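Local coordinates for DUF574 domain-containing protein (Thermobifida fusca, PDB 2QE6) that binds S-adenosylmethionine in a Rossmann-like fold and is probably a methyltransferase, though its substrate is not known, at residues V10-G15 / D35-D40; I23-D28 / D111-V116. The protein carries 1 engineered substitution. All blocks are in the same frame, centred on the assembly; numbering follows the deposited sequence. Where two conformers were deposited one is given.

Contact 1: V10-G15 / D35-D40; sequences VWPPPG and DNFEAD
Trp11 holds CG anti to its own N (chi1 -166°), and this swings the indole across to the carboxylate of Asp35. Asp35 has CG beside its N and anti to its carbonyl carbon (chi1 -71°), which brings OD1 to the indole edge. Trp11 NE1 donates to Asp35 OD1 at 2.8 Å with an N-H...O angle of 159°. The acceptor lies close to the indole plane, but the donor stands well above the carboxylate plane. His119 packs edge-to-face with the same indole.

Pro12 follows a cis peptide bond, and its ring faces segment 35-40. Pro12 CG rests on the backbone, 3.3 Å from Asn36 O. Pro12 CB touches the far end of the Phe37 ring, 3.4 Å from Phe37 CZ, at an oblique approach. Pro13 O meets that ring at its edge, 3.3 Å from Phe37 CZ. Met115 of helix 114-124 also packs against Pro12, Pro13 and Phe37.

Phe37 N donates to Asp40 OD2 at 2.8 Å, on the anti lone pair. This bond ties the ring-bearing residue to the first turn of helix 38-48. The contact thus joins a proline-rich N-terminal loop to a helix start, with Phe37 at the N-cap position.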
loop_
_atom_site.group_PDB
_atom_site.type_symbol
_atom_site.label_atom_id
_atom_site.label_comp_id
_atom_site.label_asym_id
_atom_site.label_seq_id
_atom_site.Cartn_x
_atom_site.Cartn_y
_atom_site.Cartn_z
ATOM N N VAL A 10 -16.988 3.384 -22.490
ATOM C CA VAL A 10 -15.735 4.156 -22.494
ATOM C C VAL A 10 -14.878 3.958 -21.213
ATOM O O VAL A 10 -13.659 4.121 -21.294
ATOM C CB VAL A 10 -15.966 5.683 -22.878
ATOM C CG1 VAL A 10 -16.653 5.797 -24.242
ATOM C CG2 VAL A 10 -16.768 6.439 -21.817
ATOM N N TRP A 11 -15.489 3.574 -20.075
ATOM C CA TRP A 11 -14.752 3.355 -18.801
ATOM C C TRP A 11 -15.466 2.426 -17.809
ATOM O O TRP A 11 -16.652 2.556 -17.619
ATOM C CB TRP A 11 -14.482 4.687 -18.062
ATOM C CG TRP A 11 -13.447 4.463 -16.985
ATOM C CD1 TRP A 11 -13.663 4.155 -15.666
ATOM C CD2 TRP A 11 -12.043 4.410 -17.191
ATOM N NE1 TRP A 11 -12.461 3.926 -15.029
ATOM C CE2 TRP A 11 -11.445 4.070 -15.943
ATOM C CE3 TRP A 11 -11.224 4.589 -18.315
ATOM C CZ2 TRP A 11 -10.056 3.941 -15.784
ATOM C CZ3 TRP A 11 -9.838 4.468 -18.154
ATOM C CH2 TRP A 11 -9.276 4.135 -16.902
ATOM N N PRO A 12 -14.747 1.495 -17.147
ATOM C CA PRO A 12 -13.352 1.111 -17.326
ATOM C C PRO A 12 -13.136 0.554 -18.730
ATOM O O PRO A 12 -14.124 0.178 -19.389
ATOM C CB PRO A 12 -13.123 0.032 -16.266
ATOM C CG PRO A 12 -14.243 0.138 -15.313
ATOM C CD PRO A 12 -15.388 0.734 -16.063
ATOM N N PRO A 13 -11.873 0.535 -19.207
ATOM C CA PRO A 13 -11.691 0.216 -20.636
ATOM C C PRO A 13 -12.046 -1.249 -20.890
ATOM O O PRO A 13 -11.465 -2.127 -20.254
ATOM C CB PRO A 13 -10.195 0.493 -20.900
ATOM C CG PRO A 13 -9.679 1.199 -19.660
ATOM C CD PRO A 13 -10.589 0.809 -18.535
ATOM N N PRO A 14 -13.001 -1.504 -21.804
ATOM C CA PRO A 14 -13.476 -2.873 -22.051
ATOM C C PRO A 14 -12.348 -3.842 -22.449
ATOM O O PRO A 14 -12.419 -5.020 -22.112
ATOM C CB PRO A 14 -14.473 -2.705 -23.197
ATOM C CG PRO A 14 -14.815 -1.269 -23.224
ATOM C CD PRO A 14 -13.655 -0.521 -22.686
ATOM N N GLY A 15 -11.313 -3.347 -23.134
ATOM C CA GLY A 15 -10.148 -4.171 -23.485
ATOM C C GLY A 15 -9.371 -4.750 -22.297
ATOM O O GLY A 15 -8.523 -5.610 -22.485
ATOM N N ASP A 35 -13.549 1.988 -10.860
ATOM C CA ASP A 35 -12.536 1.317 -11.662
ATOM C C ASP A 35 -12.564 -0.159 -11.355
ATOM O O ASP A 35 -11.672 -0.665 -10.721
ATOM C CB ASP A 35 -11.138 1.879 -11.371
ATOM C CG ASP A 35 -10.949 3.299 -11.914
ATOM O OD1 ASP A 35 -11.965 3.906 -12.278
ATOM O OD2 ASP A 35 -9.798 3.779 -11.938
ATOM N N ASN A 36 -13.567 -0.851 -11.875
ATOM C CA ASN A 36 -13.715 -2.271 -11.571
ATOM C C ASN A 36 -14.729 -2.867 -12.554
ATOM O O ASN A 36 -15.474 -2.135 -13.196
ATOM C CB ASN A 36 -14.132 -2.478 -10.090
ATOM C CG ASN A 36 -15.272 -1.557 -9.646
ATOM O OD1 ASN A 36 -16.400 -1.731 -10.055
ATOM N ND2 ASN A 36 -14.973 -0.595 -8.770
ATOM N N PHE A 37 -14.722 -4.171 -12.705
ATOM C CA PHE A 37 -15.727 -4.827 -13.537
ATOM C C PHE A 37 -16.573 -5.771 -12.662
ATOM O O PHE A 37 -16.350 -5.932 -11.434
ATOM C CB PHE A 37 -15.070 -5.605 -14.692
ATOM C CG PHE A 37 -14.311 -4.746 -15.667
ATOM C CD1 PHE A 37 -14.980 -3.892 -16.538
ATOM C CD2 PHE A 37 -12.915 -4.806 -15.724
ATOM C CE1 PHE A 37 -14.278 -3.110 -17.440
ATOM C CE2 PHE A 37 -12.207 -4.040 -16.626
ATOM C CZ PHE A 37 -12.904 -3.173 -17.493
ATOM N N GLU A 38 -17.531 -6.436 -13.296
ATOM C CA GLU A 38 -18.465 -7.216 -12.547
ATOM C C GLU A 38 -17.763 -8.311 -11.735
ATOM O O GLU A 38 -18.109 -8.525 -10.570
ATOM C CB GLU A 38 -19.569 -7.792 -13.419
ATOM C CG GLU A 38 -20.781 -8.080 -12.592
ATOM C CD GLU A 38 -21.846 -8.818 -13.365
ATOM O OE1 GLU A 38 -21.838 -8.791 -14.609
ATOM O OE2 GLU A 38 -22.686 -9.421 -12.706
ATOM N N ALA A 39 -16.730 -8.919 -12.320
ATOM C CA ALA A 39 -16.003 -10.003 -11.655
ATOM C C ALA A 39 -15.351 -9.459 -10.405
ATOM O O ALA A 39 -15.253 -10.148 -9.408
ATOM C CB ALA A 39 -14.956 -10.612 -12.590
ATOM N N ASP A 40 -14.918 -8.200 -10.438
ATOM C CA ASP A 40 -14.310 -7.600 -9.250
ATOM C C ASP A 40 -15.341 -7.321 -8.161
ATOM O O ASP A 40 -15.076 -7.594 -7.022
ATOM C CB ASP A 40 -13.605 -6.306 -9.586
ATOM C CG ASP A 40 -12.607 -6.489 -10.682
ATOM O OD1 ASP A 40 -11.673 -7.282 -10.447
ATOM O OD2 ASP A 40 -12.794 -5.886 -11.750
#

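Contact 2: I23-D28 / D111-V116; sequences IARVYD and DIDPMV. Engineered in segment 23-28: Val26 (natural residue Ala). With SAM (S-adenosylmethionine), chain F.
Asp113 OD1 is gripped by two donors, Arg25 NH2 across the contact and Met115 N in its own segment. Asp113 is the N-cap of helix 114-124, and the Met115 N bond, 2.9 Å to Asp113 OD1, is its capping bond. Segment 111-116 starts at the last residue of strand 106-111 of the Rossmann-like sheet, Asp111, and runs on into that helix. Asp111 binds the ribose of S-adenosylmethionine, as in class I methyltransferases, where an acidic residue at the end of the second strand holds the ribose hydroxyls.

Arg25 NH2 reaches Asp113 OD1 at 2.9 Å on the syn side, and the pair forms a salt bridge. Arg25 NE adds a weak bond to OD2. The guanidinium and carboxylate planes are 45° apart, so the pairing is not flat. Asp113 OD2 also bonds to Thr22 OG1, and Arg25 NH1 to Leu16 O. The methyl CE of Met115, a selenomethionine, sits over one guanidinium face, 3.6 Å from Arg25 NE.

Ala24 CB points at segment 111-116 and lies 3.5 Å from Asp113 OD2. It also packs against the ribose. Tyr27 has CG anti to its N (chi1 -175°), which lays one ring face against the sulfonium SD. Its OH makes a weak bond to the ligand carboxylate.

Asp111 OD1 has two partners: the ribose O2' at 2.8 Å and, on its anti lone pair, Asp113 N in an Asx turn.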
loop_
_atom_site.group_PDB
_atom_site.type_symbol
_atom_site.label_atom_id
_atom_site.label_comp_id
_atom_site.label_asym_id
_atom_site.label_seq_id
_atom_site.Cartn_x
_atom_site.Cartn_y
_atom_site.Cartn_z
ATOM N N ILE A 23 -6.505 -7.540 -8.071
ATOM C CA ILE A 23 -6.333 -6.981 -6.718
ATOM C C ILE A 23 -6.704 -5.526 -6.662
ATOM O O ILE A 23 -7.500 -5.117 -5.811
ATOM C CB ILE A 23 -4.896 -7.190 -6.148
ATOM C CG1 ILE A 23 -4.587 -8.708 -5.986
ATOM C CG2 ILE A 23 -4.813 -6.508 -4.780
ATOM C CD1 ILE A 23 -3.025 -9.115 -5.889
ATOM N N ALA A 24 -6.175 -4.741 -7.582
ATOM C CA ALA A 24 -6.463 -3.306 -7.571
ATOM C C ALA A 24 -7.948 -3.011 -7.681
ATOM O O ALA A 24 -8.464 -2.163 -6.959
ATOM C CB ALA A 24 -5.691 -2.577 -8.698
ATOM N N ARG A 25 -8.624 -3.699 -8.606
ATOM C CA ARG A 25 -10.034 -3.474 -8.880
ATOM C C ARG A 25 -10.958 -3.931 -7.793
ATOM O O ARG A 25 -11.949 -3.268 -7.491
ATOM C CB ARG A 25 -10.426 -4.111 -10.206
ATOM C CG ARG A 25 -9.712 -3.480 -11.370
ATOM C CD ARG A 25 -9.786 -4.371 -12.604
ATOM N NE ARG A 25 -8.635 -4.169 -13.488
ATOM C CZ ARG A 25 -8.439 -4.835 -14.618
ATOM N NH1 ARG A 25 -9.301 -5.772 -15.009
ATOM N NH2 ARG A 25 -7.371 -4.560 -15.360
ATOM N N VAL A 26 -10.660 -5.067 -7.168
ATOM C CA VAL A 26 -11.423 -5.482 -6.038
ATOM C C VAL A 26 -11.336 -4.530 -4.817
ATOM O O VAL A 26 -12.354 -4.167 -4.180
ATOM C CB VAL A 26 -11.025 -6.893 -5.651
ATOM C CG1 VAL A 26 -11.770 -7.273 -4.388
ATOM C CG2 VAL A 26 -11.383 -7.890 -6.828
ATOM N N TYR A 27 -10.137 -4.058 -4.529
ATOM C CA TYR A 27 -9.910 -3.085 -3.456
ATOM C C TYR A 27 -10.633 -1.803 -3.816
ATOM O O TYR A 27 -11.294 -1.215 -2.991
ATOM C CB TYR A 27 -8.422 -2.868 -3.314
ATOM C CG TYR A 27 -7.996 -1.991 -2.206
ATOM C CD1 TYR A 27 -7.947 -2.448 -0.912
ATOM C CD2 TYR A 27 -7.584 -0.701 -2.454
ATOM C CE1 TYR A 27 -7.516 -1.605 0.154
ATOM C CE2 TYR A 27 -7.151 0.144 -1.412
ATOM C CZ TYR A 27 -7.121 -0.326 -0.108
ATOM O OH TYR A 27 -6.687 0.479 0.928
ATOM N N ASP A 28 -10.577 -1.407 -5.076
ATOM C CA ASP A 28 -11.323 -0.233 -5.536
ATOM C C ASP A 28 -12.849 -0.401 -5.278
ATOM O O ASP A 28 -13.528 0.490 -4.795
ATOM C CB ASP A 28 -11.102 -0.059 -7.018
ATOM C CG ASP A 28 -11.677 1.225 -7.510
ATOM O OD1 ASP A 28 -11.146 2.248 -7.044
ATOM O OD2 ASP A 28 -12.664 1.192 -8.284
ATOM N N ASP A 111 2.307 -0.035 -10.051
ATOM C CA ASP A 111 1.303 -1.064 -9.896
ATOM C C ASP A 111 1.370 -2.035 -11.057
ATOM O O ASP A 111 1.771 -1.691 -12.125
ATOM C CB ASP A 111 -0.114 -0.490 -9.734
ATOM C CG ASP A 111 -1.049 -1.442 -8.953
ATOM O OD1 ASP A 111 -1.556 -2.417 -9.527
ATOM O OD2 ASP A 111 -1.301 -1.212 -7.762
ATOM N N ILE A 112 0.981 -3.266 -10.794
ATOM C CA ILE A 112 0.976 -4.323 -11.807
ATOM C C ILE A 112 -0.277 -4.264 -12.709
ATOM O O ILE A 112 -0.243 -4.680 -13.852
ATOM C CB ILE A 112 1.113 -5.726 -11.133
ATOM C CG1 ILE A 112 1.303 -6.836 -12.176
ATOM C CG2 ILE A 112 -0.087 -6.014 -10.208
ATOM C CD1 ILE A 112 2.502 -6.644 -13.061
ATOM N N ASP A 113 -1.384 -3.753 -12.182
ATOM C CA ASP A 113 -2.622 -3.605 -12.950
ATOM C C ASP A 113 -2.447 -2.468 -13.938
ATOM O O ASP A 113 -2.323 -1.360 -13.523
ATOM C CB ASP A 113 -3.816 -3.301 -11.999
ATOM C CG ASP A 113 -5.168 -3.480 -12.666
ATOM O OD1 ASP A 113 -5.224 -3.302 -13.917
ATOM O OD2 ASP A 113 -6.184 -3.752 -11.952
ATOM N N PRO A 114 -2.507 -2.745 -15.245
ATOM C CA PRO A 114 -2.442 -1.696 -16.247
ATOM C C PRO A 114 -3.517 -0.624 -16.142
ATOM O O PRO A 114 -3.325 0.467 -16.666
ATOM C CB PRO A 114 -2.600 -2.444 -17.563
ATOM C CG PRO A 114 -2.941 -3.815 -17.239
ATOM C CD PRO A 114 -2.605 -4.088 -15.847
HETATM N N MSE A 115 -4.657 -0.919 -15.515
HETATM C CA MSE A 115 -5.657 0.102 -15.307
HETATM C C MSE A 115 -5.151 1.284 -14.463
HETATM O O MSE A 115 -5.627 2.400 -14.648
HETATM C CB MSE A 115 -6.954 -0.448 -14.691
HETATM C CG MSE A 115 -8.125 0.531 -14.892
HETATM SE SE MSE A 115 -9.705 -0.160 -14.055
HETATM C CE MSE A 115 -10.066 -1.512 -15.412
ATOM N N VAL A 116 -4.211 1.041 -13.563
ATOM C CA VAL A 116 -3.623 2.094 -12.703
ATOM C C VAL A 116 -2.873 3.095 -13.585
ATOM O O VAL A 116 -3.103 4.327 -13.535
ATOM C CB VAL A 116 -2.702 1.469 -11.586
ATOM C CG1 VAL A 116 -1.973 2.546 -10.769
ATOM C CG2 VAL A 116 -3.504 0.584 -10.657
HETATM N N SAM F . -1.374 0.506 -1.710
HETATM C CA SAM F . -2.857 0.779 -1.860
HETATM C C SAM F . -3.472 0.965 -0.491
HETATM O O SAM F . -4.479 1.651 -0.353
HETATM O OXT SAM F . -2.978 0.402 0.495
HETATM C CB SAM F . -3.683 -0.313 -2.567
HETATM C CG SAM F . -3.754 -1.673 -1.854
HETATM S SD SAM F . -4.556 -3.019 -2.787
HETATM C CE SAM F . -4.951 -2.033 -4.252
HETATM C "C5'" SAM F . -3.030 -3.773 -3.387
HETATM C "C4'" SAM F . -2.331 -3.251 -4.649
HETATM O "O4'" SAM F . -1.044 -3.866 -4.767
HETATM C "C3'" SAM F . -3.067 -3.581 -5.958
HETATM O "O3'" SAM F . -3.254 -2.422 -6.750
HETATM C "C2'" SAM F . -2.224 -4.623 -6.676
HETATM O "O2'" SAM F . -2.378 -4.647 -8.100
HETATM C "C1'" SAM F . -0.848 -4.247 -6.137
HETATM N N9 SAM F . 0.064 -5.389 -6.229
HETATM C C8 SAM F . -0.012 -6.631 -5.600
HETATM N N7 SAM F . 1.065 -7.370 -5.977
HETATM C C5 SAM F . 1.823 -6.600 -6.821
HETATM C C6 SAM F . 3.038 -6.854 -7.475
HETATM N N6 SAM F . 3.636 -8.069 -7.332
HETATM N N1 SAM F . 3.561 -5.845 -8.265
HETATM C C2 SAM F . 2.920 -4.598 -8.416
HETATM N N3 SAM F . 1.710 -4.352 -7.773
HETATM C C4 SAM F . 1.197 -5.350 -6.983
#

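Overall arrangement
The two contacts alternate along the chain, and their centres are 11 Å apart. Helix 23-30 lies between the segments of contact 1 in sequence and supplies one side of contact 2. The contacts touch directly. Asn36 ND2 lies 3.0 Å from Asp28 OD2, a probable hydrogen bond, and also donates to Gly33 O. Asp40 CG packs 3.3 Å from Arg25 CB. Met115 is shared by both contacts. Contact 2 is buried and lines the S-adenosylmethionine pocket. Contact 1 lies further out: the side chain of Asp35 is about 10 Å from the ligand, and that of Asn36 about 9 Å from that of Tyr27.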